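Local coordinates for sarcolemmal membrane-associated protein (PDB 6AR0) that associates with the STRIPAK phosphatase and kinase core to form an extended complex that dephosphorylates STK3 and thereby inhibits Hippo signaling, at residues Cys95-Leu98 / Ser99-Ile103; Thr72-Ser75 / Asn76-Ile80; Ala44-Cys48 / Lys49-Arg53. One frame throughout, in Å; residues are numbered along the deposited sequence.

Contact 1: residues Cys95-Leu98 / Ser99-Ile103; sequences CEIL and SGDII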
ATOM      1  N   CYS A  95       9.170  -7.525   0.681  1.00  7.95           N
ATOM      2  CA  CYS A  95       8.873  -7.796   2.082  1.00  6.91           C
ATOM      3  C   CYS A  95       7.525  -8.500   2.150  1.00  6.76           C
ATOM      4  O   CYS A  95       6.527  -7.987   1.643  1.00  7.33           O
ATOM      5  CB  CYS A  95       8.853  -6.492   2.874  1.00  8.19           C
ATOM      6  SG  CYS A  95      10.453  -5.700   3.029  1.00  9.90           S
ATOM      7  N   GLU A  96       7.493  -9.683   2.742  1.00  6.86           N
ATOM      8  CA  GLU A  96       6.262 -10.455   2.776  1.00  7.29           C
ATOM      9  C   GLU A  96       5.227  -9.792   3.681  1.00  6.62           C
ATOM     10  O   GLU A  96       5.537  -9.351   4.802  1.00  7.81           O
ATOM     11  CB  GLU A  96       6.537 -11.876   3.270  1.00  7.62           C
ATOM     12  CG  GLU A  96       5.288 -12.722   3.250  1.00  8.22           C
ATOM     13  CD  GLU A  96       5.487 -14.181   3.608  1.00  8.78           C
ATOM     14  OE1 GLU A  96       6.615 -14.600   3.916  1.00  9.52           O
ATOM     15  OE2 GLU A  96       4.475 -14.938   3.552  1.00  9.52           O
ATOM     16  N   ILE A  97       3.989  -9.740   3.184  1.00  6.57           N
ATOM     17  CA  ILE A  97       2.842  -9.236   3.921  1.00  7.07           C
ATOM     18  C   ILE A  97       1.874 -10.382   4.200  1.00  6.75           C
ATOM     19  O   ILE A  97       1.741 -11.334   3.411  1.00  7.45           O
ATOM     20  CB  ILE A  97       2.144  -8.049   3.221  1.00  6.73           C
ATOM     21  CG1 ILE A  97       1.849  -8.372   1.752  1.00  7.46           C
ATOM     22  CG2 ILE A  97       3.016  -6.800   3.337  1.00  7.65           C
ATOM     23  CD1 ILE A  97       0.924  -7.354   1.062  1.00  8.19           C
ATOM     24  N   LEU A  98       1.210 -10.291   5.355  1.00  7.29           N
ATOM     25  CA  LEU A  98       0.285 -11.304   5.836  1.00  7.76           C
ATOM     26  C   LEU A  98      -1.067 -10.645   6.059  1.00  7.98           C
ATOM     27  O   LEU A  98      -1.177  -9.419   6.213  1.00  8.44           O
ATOM     28  CB  LEU A  98       0.785 -11.940   7.134  1.00  9.22           C
ATOM     29  CG  LEU A  98       2.130 -12.681   7.091  1.00 11.41           C
ATOM     30  CD1 LEU A  98       2.372 -13.321   8.429  1.00 12.71           C
ATOM     31  CD2 LEU A  98       2.244 -13.703   5.985  1.00 13.68           C
ATOM     32  N   SER A  99      -2.107 -11.456   6.061  1.00  8.56           N
ATOM     33  CA  SER A  99      -3.445 -10.905   6.183  1.00  8.41           C
ATOM     34  C   SER A  99      -3.644 -10.335   7.580  1.00  8.48           C
ATOM     35  O   SER A  99      -3.381 -11.007   8.578  1.00 10.99           O
ATOM     36  CB  SER A  99      -4.482 -11.985   5.890  1.00 10.34           C
ATOM     37  OG  SER A  99      -5.715 -11.359   5.619  1.00  9.90           O
ATOM     38  N   GLY A 100      -4.101  -9.087   7.645  1.00  8.42           N
ATOM     39  CA  GLY A 100      -4.222  -8.352   8.891  1.00 10.63           C
ATOM     40  C   GLY A 100      -3.138  -7.329   9.152  1.00  9.19           C
ATOM     41  O   GLY A 100      -3.224  -6.587  10.145  1.00 10.30           O
ATOM     42  N   ASP A 101      -2.130  -7.261   8.298  1.00  7.87           N
ATOM     43  CA  ASP A 101      -1.102  -6.249   8.451  1.00  7.65           C
ATOM     44  C   ASP A 101      -1.690  -4.848   8.301  1.00  7.27           C
ATOM     45  O   ASP A 101      -2.676  -4.614   7.592  1.00  8.84           O
ATOM     46  CB  ASP A 101      -0.004  -6.422   7.405  1.00  7.28           C
ATOM     47  CG  ASP A 101       0.968  -7.536   7.709  1.00  7.15           C
ATOM     48  OD1 ASP A 101       0.979  -8.066   8.840  1.00  8.71           O
ATOM     49  OD2 ASP A 101       1.750  -7.861   6.778  1.00  7.77           O
ATOM     50  N   ILE A 102      -1.045  -3.904   8.973  1.00  7.85           N
ATOM     51  CA  ILE A 102      -1.317  -2.480   8.809  1.00  7.95           C
ATOM     52  C   ILE A 102      -0.219  -1.918   7.915  1.00  7.38           C
ATOM     53  O   ILE A 102       0.963  -1.964   8.261  1.00  8.54           O
ATOM     54  CB  ILE A 102      -1.352  -1.748  10.158  1.00  9.50           C
ATOM     55  CG1 ILE A 102      -2.403  -2.370  11.087  1.00 12.20           C
ATOM     56  CG2 ILE A 102      -1.595  -0.260   9.940  1.00 11.58           C
ATOM     57  CD1 ILE A 102      -3.791  -2.393  10.518  1.00 19.38           C
ATOM     58  N   ILE A 103      -0.599  -1.407   6.758  1.00  7.09           N
ATOM     59  CA  ILE A 103       0.332  -0.929   5.744  1.00  7.48           C
ATOM     60  C   ILE A 103       0.180   0.578   5.626  1.00  7.85           C
ATOM     61  O   ILE A 103      -0.941   1.083   5.529  1.00  9.70           O
ATOM     62  CB  ILE A 103      -0.032  -1.585   4.395  1.00 12.10           C
ATOM     63  CG1 ILE A 103      -0.082  -3.107   4.512  1.00 12.34           C
ATOM     64  CG2 ILE A 103       0.874  -1.120   3.284  1.00 11.50           C
ATOM     65  CD1 ILE A 103       1.204  -3.653   4.919  1.00 11.97           C
TER

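Contact 2: residues Thr72-Ser75 / Asn76-Ile80; sequences TKSS and NGTFI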
ATOM      1  N   THR A  72       9.416   1.318  -3.878  1.00  9.26           N
ATOM      2  CA  THR A  72      10.128   1.625  -5.124  1.00 11.09           C
ATOM      3  C   THR A  72      10.685   3.051  -5.107  1.00 10.19           C
ATOM      4  O   THR A  72      10.378   3.886  -5.954  1.00 12.45           O
ATOM      5  CB  THR A  72       9.213   1.386  -6.324  1.00 10.40           C
ATOM      6  OG1 THR A  72       8.051   2.216  -6.228  1.00 10.29           O
ATOM      7  CG2 THR A  72       8.774  -0.052  -6.402  1.00 11.59           C
ATOM      8  N   LYS A  73      11.549   3.319  -4.128  1.00 11.09           N
ATOM      9  CA  LYS A  73      12.206   4.619  -3.988  1.00 12.51           C
ATOM     10  C   LYS A  73      11.215   5.729  -3.635  1.00 11.46           C
ATOM     11  O   LYS A  73      11.305   6.840  -4.159  1.00 12.76           O
ATOM     12  CB  LYS A  73      13.024   4.989  -5.234  1.00 12.85           C
ATOM     13  CG  LYS A  73      13.986   3.904  -5.672  1.00 15.00           C
ATOM     14  CD  LYS A  73      14.911   4.375  -6.777  1.00 18.38           C
ATOM     15  CE  LYS A  73      15.838   3.259  -7.237  1.00 24.62           C
ATOM     16  NZ  LYS A  73      15.120   2.182  -7.978  1.00 33.98           N
ATOM     17  N   SER A  74      10.277   5.446  -2.735  1.00 11.29           N
ATOM     18  CA  SER A  74       9.359   6.487  -2.302  1.00 10.86           C
ATOM     19  C   SER A  74      10.130   7.568  -1.558  1.00 11.63           C
ATOM     20  O   SER A  74      11.125   7.302  -0.876  1.00 12.63           O
ATOM     21  CB  SER A  74       8.268   5.931  -1.383  1.00 10.35           C
ATOM     22  OG  SER A  74       8.756   5.686  -0.076  1.00 10.50           O
ATOM     23  N   SER A  75       9.639   8.800  -1.663  1.00 11.85           N
ATOM     24  CA  SER A  75      10.249   9.890  -0.917  1.00 13.64           C
ATOM     25  C   SER A  75      10.001   9.758   0.576  1.00 12.84           C
ATOM     26  O   SER A  75      10.913  10.009   1.378  1.00 16.29           O
ATOM     27  CB  SER A  75       9.711  11.228  -1.410  1.00 16.33           C
ATOM     28  OG  SER A  75       9.980  11.403  -2.787  1.00 20.09           O
ATOM     29  N   ASN A  76       8.779   9.380   0.976  1.00 12.10           N
ATOM     30  CA  ASN A  76       8.353   9.522   2.367  1.00 12.25           C
ATOM     31  C   ASN A  76       8.127   8.215   3.111  1.00 12.32           C
ATOM     32  O   ASN A  76       7.768   8.254   4.302  1.00 13.00           O
ATOM     33  CB  ASN A  76       7.113  10.412   2.467  1.00 12.98           C
ATOM     34  CG  ASN A  76       7.405  11.832   2.061  1.00 14.13           C
ATOM     35  OD1 ASN A  76       8.457  12.386   2.399  1.00 15.30           O
ATOM     36  ND2 ASN A  76       6.486  12.431   1.323  1.00 15.33           N
ATOM     37  N   GLY A  77       8.300   7.073   2.465  1.00 10.31           N
ATOM     38  CA  GLY A  77       8.359   5.824   3.199  1.00 10.01           C
ATOM     39  C   GLY A  77       7.171   4.906   2.965  1.00  9.10           C
ATOM     40  O   GLY A  77       6.066   5.338   2.616  1.00  9.03           O
ATOM     41  N   THR A  78       7.419   3.616   3.155  1.00  8.74           N
ATOM     42  CA  THR A  78       6.408   2.573   3.182  1.00  8.01           C
ATOM     43  C   THR A  78       6.659   1.753   4.433  1.00  7.98           C
ATOM     44  O   THR A  78       7.818   1.500   4.780  1.00  9.19           O
ATOM     45  CB  THR A  78       6.547   1.668   1.940  1.00  8.17           C
ATOM     46  OG1 THR A  78       6.387   2.456   0.759  1.00  9.41           O
ATOM     47  CG2 THR A  78       5.506   0.564   1.918  1.00  9.53           C
ATOM     48  N   PHE A  79       5.582   1.335   5.111  1.00  8.08           N
ATOM     49  CA  PHE A  79       5.710   0.667   6.402  1.00  8.19           C
ATOM     50  C   PHE A  79       4.799  -0.556   6.463  1.00  7.96           C
ATOM     51  O   PHE A  79       3.667  -0.509   5.976  1.00  8.33           O
ATOM     52  CB  PHE A  79       5.353   1.608   7.577  1.00  9.27           C
ATOM     53  CG  PHE A  79       6.071   2.936   7.549  1.00  9.57           C
ATOM     54  CD1 PHE A  79       7.133   3.185   8.400  1.00 10.51           C
ATOM     55  CD2 PHE A  79       5.685   3.937   6.667  1.00  9.22           C
ATOM     56  CE1 PHE A  79       7.791   4.403   8.362  1.00 11.93           C
ATOM     57  CE2 PHE A  79       6.346   5.139   6.621  1.00 10.66           C
ATOM     58  CZ  PHE A  79       7.399   5.374   7.475  1.00 10.67           C
ATOM     59  N   ILE A  80       5.311  -1.641   7.049  1.00  7.78           N
ATOM     60  CA  ILE A  80       4.516  -2.810   7.426  1.00  7.56           C
ATOM     61  C   ILE A  80       4.519  -2.874   8.944  1.00  7.99           C
ATOM     62  O   ILE A  80       5.585  -3.002   9.556  1.00  8.24           O
ATOM     63  CB  ILE A  80       5.084  -4.114   6.841  1.00  7.57           C
ATOM     64  CG1 ILE A  80       5.099  -4.089   5.306  1.00  8.47           C
ATOM     65  CG2 ILE A  80       4.297  -5.323   7.358  1.00  8.39           C
ATOM     66  CD1 ILE A  80       5.938  -5.205   4.695  1.00  8.91           C
TER

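Contact 3: residues Ala44-Cys48 / Lys49-Arg53; sequences ATFDC and KVLSR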
ATOM      1  N   ALA A  44      -4.657   0.707  -6.254  1.00  8.29           N
ATOM      2  CA  ALA A  44      -3.997   1.234  -5.077  1.00  8.14           C
ATOM      3  C   ALA A  44      -3.378   2.588  -5.391  1.00  7.19           C
ATOM      4  O   ALA A  44      -2.267   2.903  -4.967  1.00  8.61           O
ATOM      5  CB  ALA A  44      -2.995   0.230  -4.513  1.00  9.36           C
ATOM      6  N   THR A  45      -4.124   3.394  -6.138  1.00  7.96           N
ATOM      7  CA  THR A  45      -3.770   4.774  -6.434  1.00  8.20           C
ATOM      8  C   THR A  45      -4.564   5.677  -5.500  1.00  8.22           C
ATOM      9  O   THR A  45      -5.786   5.530  -5.374  1.00  8.39           O
ATOM     10  CB  THR A  45      -4.077   5.108  -7.891  1.00  8.43           C
ATOM     11  OG1 THR A  45      -3.324   4.230  -8.730  1.00 10.21           O
ATOM     12  CG2 THR A  45      -3.726   6.557  -8.217  1.00  9.65           C
ATOM     13  N   PHE A  46      -3.874   6.597  -4.829  1.00  7.81           N
ATOM     14  CA  PHE A  46      -4.484   7.394  -3.773  1.00  8.00           C
ATOM     15  C   PHE A  46      -4.294   8.883  -4.025  1.00  9.01           C
ATOM     16  O   PHE A  46      -3.188   9.335  -4.355  1.00  9.13           O
ATOM     17  CB  PHE A  46      -3.901   7.045  -2.398  1.00  9.27           C
ATOM     18  CG  PHE A  46      -4.104   5.604  -2.009  1.00  7.87           C
ATOM     19  CD1 PHE A  46      -5.293   5.171  -1.426  1.00  9.01           C
ATOM     20  CD2 PHE A  46      -3.109   4.669  -2.247  1.00  7.96           C
ATOM     21  CE1 PHE A  46      -5.469   3.843  -1.095  1.00  8.84           C
ATOM     22  CE2 PHE A  46      -3.302   3.341  -1.922  1.00  8.59           C
ATOM     23  CZ  PHE A  46      -4.479   2.935  -1.338  1.00  8.78           C
ATOM     24  N   ASP A  47      -5.366   9.636  -3.851  1.00  9.56           N
ATOM     25  CA  ASP A  47      -5.289  11.090  -3.825  1.00 10.41           C
ATOM     26  C   ASP A  47      -4.780  11.452  -2.436  1.00 10.01           C
ATOM     27  O   ASP A  47      -5.548  11.513  -1.466  1.00 12.32           O
ATOM     28  CB  ASP A  47      -6.667  11.665  -4.109  1.00 11.35           C
ATOM     29  CG  ASP A  47      -6.692  13.158  -4.103  1.00 14.16           C
ATOM     30  OD1 ASP A  47      -5.611  13.780  -3.952  1.00 14.76           O
ATOM     31  OD2 ASP A  47      -7.801  13.707  -4.269  1.00 16.51           O
ATOM     32  N   CYS A  48      -3.462  11.630  -2.329  1.00 10.19           N
ATOM     33  CA  CYS A  48      -2.789  11.873  -1.053  1.00 10.52           C
ATOM     34  C   CYS A  48      -1.447  12.506  -1.368  1.00 10.21           C
ATOM     35  O   CYS A  48      -0.641  11.920  -2.096  1.00 11.09           O
ATOM     36  CB  CYS A  48      -2.589  10.551  -0.299  1.00 11.50           C
ATOM     37  SG  CYS A  48      -1.726  10.700   1.276  1.00 13.27           S
ATOM     38  N   LYS A  49      -1.207  13.685  -0.797  1.00 12.26           N
ATOM     39  CA  LYS A  49      -0.080  14.512  -1.198  1.00 12.93           C
ATOM     40  C   LYS A  49       1.257  13.841  -0.927  1.00 12.10           C
ATOM     41  O   LYS A  49       2.229  14.072  -1.662  1.00 14.03           O
ATOM     42  CB  LYS A  49      -0.149  15.843  -0.440  1.00 14.63           C
ATOM     43  CG  LYS A  49       0.843  16.867  -0.925  1.00 15.62           C
ATOM     44  CD  LYS A  49       0.727  18.180  -0.183  1.00 18.13           C
ATOM     45  CE  LYS A  49       1.739  19.178  -0.699  1.00 20.61           C
ATOM     46  NZ  LYS A  49       1.792  20.368   0.169  1.00 21.32           N
ATOM     47  N   VAL A  50       1.350  13.078   0.160  1.00 11.30           N
ATOM     48  CA  VAL A  50       2.643  12.602   0.640  1.00 11.13           C
ATOM     49  C   VAL A  50       3.123  11.351  -0.078  1.00 10.90           C
ATOM     50  O   VAL A  50       4.253  10.906   0.182  1.00 13.33           O
ATOM     51  CB  VAL A  50       2.639  12.435   2.176  1.00 11.96           C
ATOM     52  CG1 VAL A  50       2.219  13.733   2.876  1.00 15.87           C
ATOM     53  CG2 VAL A  50       1.739  11.307   2.599  1.00 13.53           C
ATOM     54  N   LEU A  51       2.334  10.780  -0.990  1.00  9.95           N
ATOM     55  CA  LEU A  51       2.779   9.621  -1.760  1.00  9.09           C
ATOM     56  C   LEU A  51       3.579  10.056  -2.975  1.00 10.36           C
ATOM     57  O   LEU A  51       3.318  11.103  -3.574  1.00 11.47           O
ATOM     58  CB  LEU A  51       1.606   8.777  -2.257  1.00 10.04           C
ATOM     59  CG  LEU A  51       1.160   7.673  -1.277  1.00 10.73           C
ATOM     60  CD1 LEU A  51       0.563   8.232   0.011  1.00 12.52           C
ATOM     61  CD2 LEU A  51       0.181   6.727  -1.935  1.00 14.24           C
ATOM     62  N   SER A  52       4.542   9.223  -3.352  1.00 10.16           N
ATOM     63  CA  SER A  52       5.232   9.367  -4.623  1.00 10.27           C
ATOM     64  C   SER A  52       4.387   8.782  -5.756  1.00 10.68           C
ATOM     65  O   SER A  52       3.480   7.970  -5.539  1.00  9.87           O
ATOM     66  CB  SER A  52       6.596   8.672  -4.556  1.00 10.92           C
ATOM     67  OG  SER A  52       7.420   9.272  -3.575  1.00 12.31           O
ATOM     68  N   ARG A  53       4.688   9.210  -6.986  1.00 11.26           N
ATOM     69  CA  ARG A  53       3.977   8.680  -8.143  1.00 11.64           C
ATOM     70  C   ARG A  53       4.180   7.178  -8.262  1.00 10.79           C
ATOM     71  O   ARG A  53       3.223   6.424  -8.478  1.00 11.49           O
ATOM     72  CB  ARG A  53       4.459   9.380  -9.414  1.00 14.22           C
ATOM     73  CG  ARG A  53       3.769   8.886 -10.681  1.00 16.65           C
ATOM     74  CD  ARG A  53       4.312   9.553 -11.938  1.00 18.91           C
ATOM     75  NE  ARG A  53       3.588   9.102 -13.131  1.00 25.93           N
ATOM     76  CZ  ARG A  53       2.835   9.873 -13.917  1.00 29.38           C
ATOM     77  NH1 ARG A  53       2.695  11.174 -13.684  1.00 30.41           N
ATOM     78  NH2 ARG A  53       2.222   9.334 -14.962  1.00 29.25           N
TER

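Contact 1: residues Cys95-Leu98 / Ser99-Ile103
With CG anti to its own carbonyl carbon (chi1 -77°), the carboxylate of Asp101 folds back over the turn to the amide of Leu98, while Ile97 sets CG1 between its backbone N and carbonyl carbon (chi1 50°) and so leaves CG2 to meet Ile103. Oxygen OD2 of Asp101 accepts the N-H of Leu98 at 2.9 Å, nearly straight at 172°, though the donor comes from above the carboxylate plane. The same OD2 lies 3.6 Å from CB of Ile97, resting against the aliphatic flank of that residue. In return the backbone N of Asp101 donates to Leu98 O at 3.1 Å, so two bonds join these two residues in opposite senses. The other carboxylate oxygen, OD1, is bonded by the side-chain amide of Asn81, whose own oxygen accepts from Ile102 N. With an alanine here, the Leu98 N-H and the Asn81 amide would probably both lose their acceptor, and the turn its side-chain brace. Beneath the polar bonds, CG2 of Ile97 meets CD1 of Ile103 at 4.0 Å, the two branched chains crossing at about a right angle; both are buried, a place that suits their branched apolar chains. Gly100 has a positive phi, at which a CB would jam against the preceding carbonyl oxygen. Ser99 points away from residues 95-98, its hydroxyl bonded to Glu134 OE2 and Leu127 N. The centre of the contact is a type II beta turn, Leu98 to Asp101, with Gly100 at its third position, carrying the chain from one sheet of the FHA beta sandwich to the other.

Contact 2: residues Thr72-Ser75 / Asn76-Ile80
Ser74 aims its hydroxyl at the N-H of Gly77, and Thr78 turns its own into the same corner of the loop, further off. The CB of Ser74 points toward the following residues, and its OG sits between its own backbone N and carbonyl carbon (chi1 76°), a position from which it accepts the N-H of Gly77 at 2.9 Å. That bond is bent, 138° at the hydrogen. Thr78 OG1 stands 4.1 Å from Ser74 OG, too far for a bond between them; both hydroxyls are instead held by one carboxylate oxygen, OD2 of Asp71. Small hydroxyl side chains suit these places, since they can share that acceptor without crowding it. Asn76 faces the other way. Its CB leaves away from residues 72-75, and its amide lies back beside the preceding peptide, OD1 3.6 Å from Ser75 C, while ND2 reaches across to Val50 O. At Gly77 the backbone takes a positive phi of 111°, and a CB there would run into the ring of Phe79 as well as the carbonyl oxygen before it. Asn76-Gly77 matches the Asn-Gly pair familiar from FHA domains. The loop follows strand 66-71 and feeds strand 78-80, which pairs antiparallel with 83-84 and 102-105; His55, just ahead of strand 56-61, bonds Gly77 O and packs against Ser74 and Thr78.

Contact 3: residues Ala44-Cys48 / Lys49-Arg53
Cys48 O receives the N-H of Leu51 in a weak bond, long at 3.4 Å yet fairly straight at 166°, and this closes a type I beta turn over Lys49 and Val50. Val50 N is nearer to that oxygen, but its angle is too poor for a bond. Most of the contact is made by side chains. Cys48 SG is swung anti to its backbone N (chi1 178°), which lays the sulfur against the turn: CD1 of Leu51 touches SG at 3.6 Å and CG2 of Val50 touches it at 3.8 Å. A small, weakly polar thiol, at home among apolar groups, fits where two methyl groups close in from successive residues. Leu51 divides its branches: while CD1 goes to the cysteine, the Leu51 and Phe46 side chains cross obliquely, and CD2 of Leu51 meets CD2 of Phe46 at 3.9 Å. The turn lies just beyond strand 44-46, an outermost strand of the mixed sheet of this FHA domain, in a loop of the kind that in FHA domains generally helps form the phosphothreonine-recognition end. Ser52 and His55 fit the Ser-x-x-His signature of the family, and Ser52 N bonds His55 ND1; Arg32 reaches Leu51 O. On the inner side, Phe46 meets Phe17 edge to face, and both Phe46 and Leu51 rest on Ile121 of strand 117-128, apolar company that suits these buried residues. Lys49, by contrast, is exposed, its CG anti to the backbone N and the chain extended beyond, and its NZ ends in a salt bridge with Glu111.

From the N terminus the contacts come in series, neither nesting nor crossing. Contact 3 turns the chain after strand 44-46, on its way to strand 56-61 of the same mixed sheet. Contact 2 closes the loop from strand 66-71 to strand 78-80, and contact 1 the turn from 95-97 to 102-105; each of these passes from the mixed sheet to the antiparallel one. Contacts 2 and 3 join loop to loop by hydrogen bonds between side chain and backbone, among them Ser75 N to Ser52 OG. Contacts 1 and 2 meet in the interior, where Ile80 packs on Cys95, Ile97 and Asp101. Contacts 1 and 3 lie on opposite sides of the chain's centre, their nearest atoms about 8 Å apart.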